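Local coordinates for protein ethylbenzene dehydrogenase alpha-subunit (Aromatoleum aromaticum, PDB 2IVF) that binds molybdenum, two pterin guanine dinucleotides and an iron-sulfur cluster, as the alpha-subunit of a molybdenum oxidoreductase, at residues C254-Y259 and D284-T289; E277-A282 and L294-R299. One frame throughout, in Å; residues are numbered along the deposited sequence.

Contact 1: C254-Y259 and D284-T289; sequences CSNWSY and DFNPTT. With MGD (2-amino-5,6-dimercapto-7-methyl-3,7,8a,9-tetrahydro-8-oxa-1,3,9,10-tetraaza-anthracen-4-one guanosine dinucleotide), chain M.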
loop_
_atom_site.group_PDB
_atom_site.type_symbol
_atom_site.label_atom_id
_atom_site.label_comp_id
_atom_site.label_asym_id
_atom_site.label_seq_id
_atom_site.Cartn_x
_atom_site.Cartn_y
_atom_site.Cartn_z
ATOM N N CYS A 254 -8.182 -15.592 -1.340
ATOM C CA CYS A 254 -8.600 -14.717 -0.251
ATOM C C CYS A 254 -7.474 -13.771 0.124
ATOM O O CYS A 254 -7.321 -13.462 1.270
ATOM C CB CYS A 254 -9.044 -15.533 0.959
ATOM S SG CYS A 254 -10.617 -16.265 0.635
ATOM N N SER A 255 -6.702 -13.302 -0.859
ATOM C CA SER A 255 -5.500 -12.538 -0.567
ATOM C C SER A 255 -5.195 -11.647 -1.787
ATOM O O SER A 255 -5.792 -11.835 -2.850
ATOM C CB SER A 255 -4.351 -13.496 -0.235
ATOM O OG SER A 255 -3.902 -14.175 -1.401
ATOM N N ASN A 256 -4.310 -10.671 -1.618
ATOM C CA ASN A 256 -4.053 -9.677 -2.655
ATOM C C ASN A 256 -2.646 -9.109 -2.463
ATOM O O ASN A 256 -2.465 -7.936 -2.122
ATOM C CB ASN A 256 -5.101 -8.584 -2.584
ATOM C CG ASN A 256 -4.949 -7.566 -3.668
ATOM O OD1 ASN A 256 -4.372 -7.829 -4.708
ATOM N ND2 ASN A 256 -5.435 -6.381 -3.404
ATOM N N TRP A 257 -1.672 -9.991 -2.617
ATOM C CA TRP A 257 -0.267 -9.624 -2.429
ATOM C C TRP A 257 0.204 -8.349 -3.137
ATOM O O TRP A 257 1.146 -7.702 -2.653
ATOM C CB TRP A 257 0.623 -10.759 -2.841
ATOM C CG TRP A 257 0.862 -11.814 -1.799
ATOM C CD1 TRP A 257 0.086 -12.103 -0.702
ATOM C CD2 TRP A 257 1.902 -12.762 -1.808
ATOM N NE1 TRP A 257 0.630 -13.148 -0.001
ATOM C CE2 TRP A 257 1.749 -13.581 -0.666
ATOM C CE3 TRP A 257 2.991 -12.960 -2.627
ATOM C CZ2 TRP A 257 2.656 -14.609 -0.357
ATOM C CZ3 TRP A 257 3.863 -13.961 -2.330
ATOM C CH2 TRP A 257 3.711 -14.757 -1.208
ATOM N N SER A 258 -0.350 -8.039 -4.321
ATOM C CA SER A 258 -0.002 -6.779 -4.984
ATOM C C SER A 258 -0.163 -5.633 -3.995
ATOM O O SER A 258 0.688 -4.793 -3.866
ATOM C CB SER A 258 -0.900 -6.515 -6.160
ATOM O OG SER A 258 -0.639 -5.238 -6.717
ATOM N N TYR A 259 -1.293 -5.604 -3.315
ATOM C CA TYR A 259 -1.524 -4.623 -2.272
ATOM C C TYR A 259 -0.787 -4.946 -0.985
ATOM O O TYR A 259 -0.175 -4.070 -0.355
ATOM C CB TYR A 259 -3.007 -4.554 -1.905
ATOM C CG TYR A 259 -3.861 -3.747 -2.854
ATOM C CD1 TYR A 259 -3.538 -3.616 -4.211
ATOM C CD2 TYR A 259 -5.006 -3.149 -2.404
ATOM C CE1 TYR A 259 -4.344 -2.855 -5.051
ATOM C CE2 TYR A 259 -5.816 -2.376 -3.222
ATOM C CZ TYR A 259 -5.492 -2.237 -4.543
ATOM O OH TYR A 259 -6.330 -1.486 -5.335
ATOM N N ASP A 284 -13.070 -11.126 -7.940
ATOM C CA ASP A 284 -12.648 -10.132 -8.913
ATOM C C ASP A 284 -11.328 -10.541 -9.526
ATOM O O ASP A 284 -10.520 -11.263 -8.924
ATOM C CB ASP A 284 -12.547 -8.735 -8.300
ATOM C CG ASP A 284 -11.669 -8.685 -7.033
ATOM O OD1 ASP A 284 -11.947 -9.440 -6.103
ATOM O OD2 ASP A 284 -10.760 -7.850 -6.975
ATOM N N PHE A 285 -11.096 -10.081 -10.735
ATOM C CA PHE A 285 -9.769 -10.228 -11.365
ATOM C C PHE A 285 -8.890 -9.238 -10.641
ATOM O O PHE A 285 -8.711 -8.127 -11.095
ATOM C CB PHE A 285 -9.882 -9.904 -12.860
ATOM C CG PHE A 285 -8.655 -10.216 -13.682
ATOM C CD1 PHE A 285 -8.184 -11.521 -13.801
ATOM C CD2 PHE A 285 -8.024 -9.218 -14.386
ATOM C CE1 PHE A 285 -7.076 -11.802 -14.600
ATOM C CE2 PHE A 285 -6.925 -9.508 -15.195
ATOM C CZ PHE A 285 -6.469 -10.783 -15.305
ATOM N N ASN A 286 -8.341 -9.652 -9.492
ATOM C CA ASN A 286 -7.840 -8.721 -8.489
ATOM C C ASN A 286 -6.427 -8.194 -8.812
ATOM O O ASN A 286 -5.830 -8.579 -9.835
ATOM C CB ASN A 286 -8.020 -9.353 -7.075
ATOM C CG ASN A 286 -6.837 -10.182 -6.610
ATOM O OD1 ASN A 286 -5.894 -10.420 -7.348
ATOM N ND2 ASN A 286 -6.908 -10.662 -5.352
ATOM N N PRO A 287 -5.962 -7.221 -8.050
ATOM C CA PRO A 287 -4.681 -6.559 -8.349
ATOM C C PRO A 287 -3.445 -7.443 -8.402
ATOM O O PRO A 287 -2.417 -6.979 -8.878
ATOM C CB PRO A 287 -4.568 -5.485 -7.257
ATOM C CG PRO A 287 -5.989 -5.165 -6.946
ATOM C CD PRO A 287 -6.663 -6.545 -6.952
ATOM N N THR A 288 -3.553 -8.697 -7.952
ATOM C CA THR A 288 -2.423 -9.645 -7.967
ATOM C C THR A 288 -2.384 -10.427 -9.291
ATOM O O THR A 288 -1.412 -11.117 -9.603
ATOM C CB THR A 288 -2.510 -10.516 -6.713
ATOM O OG1 THR A 288 -2.468 -9.658 -5.547
ATOM C CG2 THR A 288 -1.363 -11.512 -6.598
ATOM N N THR A 289 -3.440 -10.298 -10.098
ATOM C CA THR A 289 -3.533 -11.090 -11.331
ATOM C C THR A 289 -2.500 -10.830 -12.406
ATOM O O THR A 289 -2.366 -11.620 -13.300
ATOM C CB THR A 289 -4.950 -11.013 -11.936
ATOM O OG1 THR A 289 -5.292 -9.639 -12.233
ATOM C CG2 THR A 289 -5.954 -11.670 -10.954
HETATM P PB MGD M . -7.039 -9.127 1.912
HETATM O O1B MGD M . -6.423 -7.805 1.615
HETATM O O2B MGD M . -8.284 -9.082 2.721
HETATM O O3B MGD M . -6.096 -10.186 2.601
HETATM O O3A MGD M . -3.944 -9.029 3.323
HETATM P PA MGD M . -4.478 -10.348 2.601
HETATM O O1A MGD M . -3.889 -10.330 1.258
HETATM O O2A MGD M . -4.242 -11.507 3.441
HETATM O "O5'" MGD M . -7.374 -9.890 0.537
HETATM C "C5'" MGD M . -8.142 -9.214 -0.469
HETATM C "C4'" MGD M . -8.608 -10.209 -1.528
HETATM O "O4'" MGD M . -9.570 -11.094 -0.973
HETATM C "C3'" MGD M . -9.413 -9.352 -2.477
HETATM O "O3'" MGD M . -8.530 -8.933 -3.510
HETATM C "C2'" MGD M . -10.486 -10.325 -2.984
HETATM O "O2'" MGD M . -10.279 -10.589 -4.385
HETATM C "C1'" MGD M . -10.264 -11.585 -2.131
HETATM N N9 MGD M . -11.581 -12.132 -1.724
HETATM C C8 MGD M . -12.584 -11.508 -1.088
HETATM N N7 MGD M . -13.594 -12.354 -0.854
HETATM C C5 MGD M . -13.200 -13.555 -1.349
HETATM C C6 MGD M . -13.760 -14.819 -1.463
HETATM O O6 MGD M . -14.897 -15.129 -1.086
HETATM N N1 MGD M . -12.983 -15.818 -2.058
HETATM C C2 MGD M . -11.692 -15.626 -2.574
HETATM N N2 MGD M . -11.014 -16.672 -3.160
HETATM N N3 MGD M . -11.163 -14.403 -2.433
HETATM C C4 MGD M . -11.895 -13.396 -1.867
HETATM C C10 MGD M . -4.323 -8.709 4.611
HETATM C C11 MGD M . -3.086 -8.344 5.395
HETATM O O11 MGD M . -2.475 -7.303 4.750
HETATM C C12 MGD M . -3.333 -8.033 6.879
HETATM S S12 MGD M . -4.570 -8.869 7.809
HETATM C C13 MGD M . -2.567 -7.083 7.506
HETATM S S13 MGD M . -2.829 -6.756 9.184
HETATM C C14 MGD M . -1.535 -6.319 6.751
HETATM N N15 MGD M . -2.145 -5.001 6.413
HETATM C C16 MGD M . -1.752 -4.284 5.266
HETATM C C17 MGD M . -2.180 -3.009 4.998
HETATM O O17 MGD M . -2.976 -2.412 5.762
HETATM N N18 MGD M . -1.723 -2.394 3.815
HETATM C C19 MGD M . -0.866 -3.000 2.950
HETATM N N19 MGD M . -0.497 -2.322 1.845
HETATM N N20 MGD M . -0.500 -4.260 3.228
HETATM C C21 MGD M . -0.889 -4.880 4.353
HETATM N N22 MGD M . -0.480 -6.183 4.619
HETATM C C23 MGD M . -1.239 -7.087 5.432
HETATM O O HOH W 1 0.174 -6.745 -9.161
#
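Thr288 and Asn256 slide past one another in opposite directions, and their polar ends meet where they overlap: the hydroxyl of Thr288 donates to the amide oxygen of Asn256, with OG1 2.8 Å from OD1. The donor lies 16° off the plane of that carbonyl. The same hydroxyl oxygen accepts the backbone N-H of Ser258, with N 2.9 Å from OG1 in an almost straight bond (171°), so it ties both the side chain and the backbone of 254-259 to the other segment. In Asn256, CG stands anti to the backbone N (chi1 -177°), which carries OD1 across to Thr288. Pro287 crosses the Asn256 side chain at about a right angle and also packs obliquely against the Tyr259 ring, CG to CE1 3.4 Å; on one face of that ring rests Asn256 ND2, offset toward the rim. The hydroxyl of Tyr259 bonds to Asp133 of the beta-subunit, and the OG of Ser258 to Arg851. A water joins that OG to the carbonyl oxygen of Pro287.

Both segments follow strands of a parallel sheet, 249-253 and 277-281, and together they hold the MGD nucleotide as in a dinucleotide-binding alpha/beta fold. Asn286 opens an Asx turn, its OD1 taking the N-H of Thr288 from above the carbonyl plane, while its ND2 turns the other way to MGD O3' (3.0 Å) and makes a weak bond to the carbonyl oxygen of Ser255. MGD O2' donates to Asp284 OD1 (2.7 Å), and OD1 has a second partner in Gln915. At the pyrophosphate, the backbone N of Asn256 donates to MGD O1A over 2.9 Å, and at the pterin end N19 of MGD donates to the carbonyl oxygen of Tyr259.

Contact 2: E277-A282 and L294-R299; sequences EVVVIA and LHVPVR. With MGD (2-amino-5,6-dimercapto-7-methyl-3,7,8a,9-tetrahydro-8-oxa-1,3,9,10-tetraaza-anthracen-4-one guanosine dinucleotide), chain M.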
loop_
_atom_site.group_PDB
_atom_site.type_symbol
_atom_site.label_atom_id
_atom_site.label_comp_id
_atom_site.label_asym_id
_atom_site.label_seq_id
_atom_site.Cartn_x
_atom_site.Cartn_y
_atom_site.Cartn_z
ATOM N N GLU A 277 3.155 -22.522 -11.829
ATOM C CA GLU A 277 1.887 -22.081 -12.348
ATOM C C GLU A 277 1.177 -21.295 -11.275
ATOM O O GLU A 277 0.980 -21.782 -10.173
ATOM C CB GLU A 277 1.078 -23.296 -12.745
ATOM C CG GLU A 277 -0.343 -23.055 -13.144
ATOM C CD GLU A 277 -0.822 -24.180 -14.119
ATOM O OE1 GLU A 277 -0.161 -25.251 -14.198
ATOM O OE2 GLU A 277 -1.790 -23.942 -14.860
ATOM N N VAL A 278 0.806 -20.064 -11.584
ATOM C CA VAL A 278 0.246 -19.169 -10.561
ATOM C C VAL A 278 -1.222 -18.973 -10.809
ATOM O O VAL A 278 -1.649 -18.540 -11.890
ATOM C CB VAL A 278 0.986 -17.820 -10.529
ATOM C CG1 VAL A 278 0.284 -16.832 -9.581
ATOM C CG2 VAL A 278 2.530 -18.049 -10.186
ATOM N N VAL A 279 -1.977 -19.276 -9.770
ATOM C CA VAL A 279 -3.402 -19.207 -9.782
ATOM C C VAL A 279 -3.887 -18.213 -8.719
ATOM O O VAL A 279 -3.481 -18.287 -7.556
ATOM C CB VAL A 279 -4.038 -20.538 -9.496
ATOM C CG1 VAL A 279 -5.571 -20.390 -9.601
ATOM C CG2 VAL A 279 -3.404 -21.620 -10.446
ATOM N N VAL A 280 -4.755 -17.292 -9.125
ATOM C CA VAL A 280 -5.387 -16.360 -8.179
ATOM C C VAL A 280 -6.821 -16.761 -8.111
ATOM O O VAL A 280 -7.501 -16.758 -9.137
ATOM C CB VAL A 280 -5.233 -14.864 -8.594
ATOM C CG1 VAL A 280 -6.107 -13.949 -7.766
ATOM C CG2 VAL A 280 -3.741 -14.410 -8.500
ATOM N N ILE A 281 -7.250 -17.176 -6.917
ATOM C CA ILE A 281 -8.651 -17.483 -6.660
ATOM C C ILE A 281 -9.224 -16.238 -5.978
ATOM O O ILE A 281 -8.866 -15.902 -4.835
ATOM C CB ILE A 281 -8.842 -18.717 -5.758
ATOM C CG1 ILE A 281 -8.092 -19.912 -6.305
ATOM C CG2 ILE A 281 -10.353 -19.018 -5.610
ATOM C CD1 ILE A 281 -8.120 -21.126 -5.371
ATOM N N ALA A 282 -10.080 -15.525 -6.711
ATOM C CA ALA A 282 -10.643 -14.273 -6.256
ATOM C C ALA A 282 -11.951 -14.069 -7.011
ATOM O O ALA A 282 -12.039 -14.406 -8.206
ATOM C CB ALA A 282 -9.693 -13.091 -6.530
ATOM N N LEU A 294 -3.715 -17.950 -14.203
ATOM C CA LEU A 294 -5.099 -18.293 -14.134
ATOM C C LEU A 294 -5.736 -17.477 -13.076
ATOM O O LEU A 294 -5.178 -17.284 -11.996
ATOM C CB LEU A 294 -5.255 -19.769 -13.719
ATOM C CG LEU A 294 -4.930 -20.828 -14.798
ATOM C CD1 LEU A 294 -4.932 -22.217 -14.171
ATOM C CD2 LEU A 294 -5.982 -20.745 -15.880
ATOM N N HIS A 295 -6.903 -17.002 -13.403
ATOM C CA HIS A 295 -7.857 -16.492 -12.444
ATOM C C HIS A 295 -8.993 -17.472 -12.287
ATOM O O HIS A 295 -9.687 -17.847 -13.278
ATOM C CB HIS A 295 -8.395 -15.152 -12.965
ATOM C CG HIS A 295 -9.450 -14.572 -12.115
ATOM N ND1 HIS A 295 -10.522 -13.906 -12.654
ATOM C CD2 HIS A 295 -9.661 -14.619 -10.769
ATOM C CE1 HIS A 295 -11.316 -13.505 -11.672
ATOM N NE2 HIS A 295 -10.798 -13.900 -10.520
ATOM N N VAL A 296 -9.259 -17.836 -11.036
ATOM C CA VAL A 296 -10.385 -18.685 -10.713
ATOM C C VAL A 296 -11.450 -17.754 -10.118
ATOM O O VAL A 296 -11.298 -17.288 -8.996
ATOM C CB VAL A 296 -9.966 -19.815 -9.736
ATOM C CG1 VAL A 296 -11.196 -20.595 -9.236
ATOM C CG2 VAL A 296 -8.874 -20.770 -10.361
ATOM N N PRO A 297 -12.507 -17.431 -10.908
ATOM C CA PRO A 297 -13.429 -16.367 -10.578
ATOM C C PRO A 297 -14.551 -16.849 -9.692
ATOM O O PRO A 297 -15.746 -16.857 -10.049
ATOM C CB PRO A 297 -13.916 -15.902 -11.944
ATOM C CG PRO A 297 -13.906 -17.121 -12.756
ATOM C CD PRO A 297 -12.803 -18.006 -12.239
ATOM N N VAL A 298 -14.182 -17.252 -8.507
ATOM C CA VAL A 298 -15.248 -17.728 -7.566
ATOM C C VAL A 298 -16.310 -16.699 -7.260
ATOM O O VAL A 298 -16.016 -15.523 -7.102
ATOM C CB VAL A 298 -14.634 -18.229 -6.249
ATOM C CG1 VAL A 298 -13.842 -19.564 -6.515
ATOM C CG2 VAL A 298 -13.774 -17.141 -5.569
ATOM N N ARG A 299 -17.562 -17.140 -7.142
ATOM C CA ARG A 299 -18.563 -16.299 -6.524
ATOM C C ARG A 299 -18.095 -15.994 -5.093
ATOM O O ARG A 299 -17.562 -16.876 -4.432
ATOM C CB ARG A 299 -19.912 -16.988 -6.494
ATOM C CG ARG A 299 -20.535 -17.092 -7.855
ATOM C CD ARG A 299 -21.919 -17.766 -7.809
ATOM N NE ARG A 299 -22.148 -18.266 -9.159
ATOM C CZ ARG A 299 -22.905 -19.303 -9.495
ATOM N NH1 ARG A 299 -23.620 -19.950 -8.567
ATOM N NH2 ARG A 299 -22.966 -19.666 -10.789
HETATM P PB MGD M . -7.039 -9.127 1.912
HETATM O O1B MGD M . -6.423 -7.805 1.615
HETATM O O2B MGD M . -8.284 -9.082 2.721
HETATM O O3B MGD M . -6.096 -10.186 2.601
HETATM O O3A MGD M . -3.944 -9.029 3.323
HETATM P PA MGD M . -4.478 -10.348 2.601
HETATM O O1A MGD M . -3.889 -10.330 1.258
HETATM O O2A MGD M . -4.242 -11.507 3.441
HETATM O "O5'" MGD M . -7.374 -9.890 0.537
HETATM C "C5'" MGD M . -8.142 -9.214 -0.469
HETATM C "C4'" MGD M . -8.608 -10.209 -1.528
HETATM O "O4'" MGD M . -9.570 -11.094 -0.973
HETATM C "C3'" MGD M . -9.413 -9.352 -2.477
HETATM O "O3'" MGD M . -8.530 -8.933 -3.510
HETATM C "C2'" MGD M . -10.486 -10.325 -2.984
HETATM O "O2'" MGD M . -10.279 -10.589 -4.385
HETATM C "C1'" MGD M . -10.264 -11.585 -2.131
HETATM N N9 MGD M . -11.581 -12.132 -1.724
HETATM C C8 MGD M . -12.584 -11.508 -1.088
HETATM N N7 MGD M . -13.594 -12.354 -0.854
HETATM C C5 MGD M . -13.200 -13.555 -1.349
HETATM C C6 MGD M . -13.760 -14.819 -1.463
HETATM O O6 MGD M . -14.897 -15.129 -1.086
HETATM N N1 MGD M . -12.983 -15.818 -2.058
HETATM C C2 MGD M . -11.692 -15.626 -2.574
HETATM N N2 MGD M . -11.014 -16.672 -3.160
HETATM N N3 MGD M . -11.163 -14.403 -2.433
HETATM C C4 MGD M . -11.895 -13.396 -1.867
HETATM C C10 MGD M . -4.323 -8.709 4.611
HETATM C C11 MGD M . -3.086 -8.344 5.395
HETATM O O11 MGD M . -2.475 -7.303 4.750
HETATM C C12 MGD M . -3.333 -8.033 6.879
HETATM S S12 MGD M . -4.570 -8.869 7.809
HETATM C C13 MGD M . -2.567 -7.083 7.506
HETATM S S13 MGD M . -2.829 -6.756 9.184
HETATM C C14 MGD M . -1.535 -6.319 6.751
HETATM N N15 MGD M . -2.145 -5.001 6.413
HETATM C C16 MGD M . -1.752 -4.284 5.266
HETATM C C17 MGD M . -2.180 -3.009 4.998
HETATM O O17 MGD M . -2.976 -2.412 5.762
HETATM N N18 MGD M . -1.723 -2.394 3.815
HETATM C C19 MGD M . -0.866 -3.000 2.950
HETATM N N19 MGD M . -0.497 -2.322 1.845
HETATM N N20 MGD M . -0.500 -4.260 3.228
HETATM C C21 MGD M . -0.889 -4.880 4.353
HETATM N N22 MGD M . -0.480 -6.183 4.619
HETATM C C23 MGD M . -1.239 -7.087 5.432
#
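The imidazole of His295 turns its edge to the 277-282 segment, with Val280 O and Ala282 O near the ring plane, while Pro297 N lies over one face, offset toward the rim. At the edge, NE2 donates to the carbonyl oxygen of Ala282 over 2.7 Å; Ala282 O sits 20° out of the ring plane, and the N-H meets it at 144°. With CG anti to the backbone N (chi1 176°), the ring extends along the sheet toward Ala282. Phe285 packs against the same ring, and Trp139 of the beta-subunit also touches His295.

Strands 277-281 and 294-296 run parallel, their axes approaching to 4.7 Å, and four backbone bonds join the segments in the staggered pattern of a parallel sheet: Leu294 N to Val278 O, Val280 N to Leu294 O, Val296 N to Val280 O and Ala282 N to Val296 O. Strand 294-296 is the outermost of this four-stranded sheet within the chain.

The face bearing Val279, Ile281, Leu294 and Val296 is apolar. Val279 and Leu294 lie side by side, as do Ile281 and Val296, whereas Val279 crosses Val296 obliquely in a tight contact, CG1 to CG2 3.4 Å. Beyond the strand, Val298 CG1 packs 3.6 Å from Ile281 CG2. Helices 303-316 and 425-437 cover this face, the first touching Ile281 and the second Leu294 and Val296. Glu277, which touches Leu294 CD1 through OE2, has its carboxylate bridged to Lys434.

At the C-terminal end of strand 277-281, the guanine of MGD gives its N2 amino group to Ile281 O (2.8 Å), with Val298 CG2 against the same nitrogen. A backbone carbonyl thus reads the exocyclic amine while the histidine bond to Ala282 O fixes the next peptide, an arrangement consistent with selectivity for guanine.

Overall arrangement
The two contacts interleave along the chain, with 284-289 lying between strand 277-281 and strand 294-296, and their centres are about 10 Å apart. They meet directly: Phe285 CD1 lies 3.5 Å from His295 ND1, and Asn286 OD1 lies 3.6 Å from Val280 CG1, so the loop of contact 1 rests on the strands of contact 2. Both grip MGD: contact 2 bonds to the guanine through Ile281 O, and contact 1 to the ribose, pyrophosphate and pterin end, with Cys254 also packing on the guanine. The other cofactors lie farther off: the side chain of Asn256 is about 10 Å from MD1 and that of Tyr259 about 11 Å from the iron/sulfur cluster.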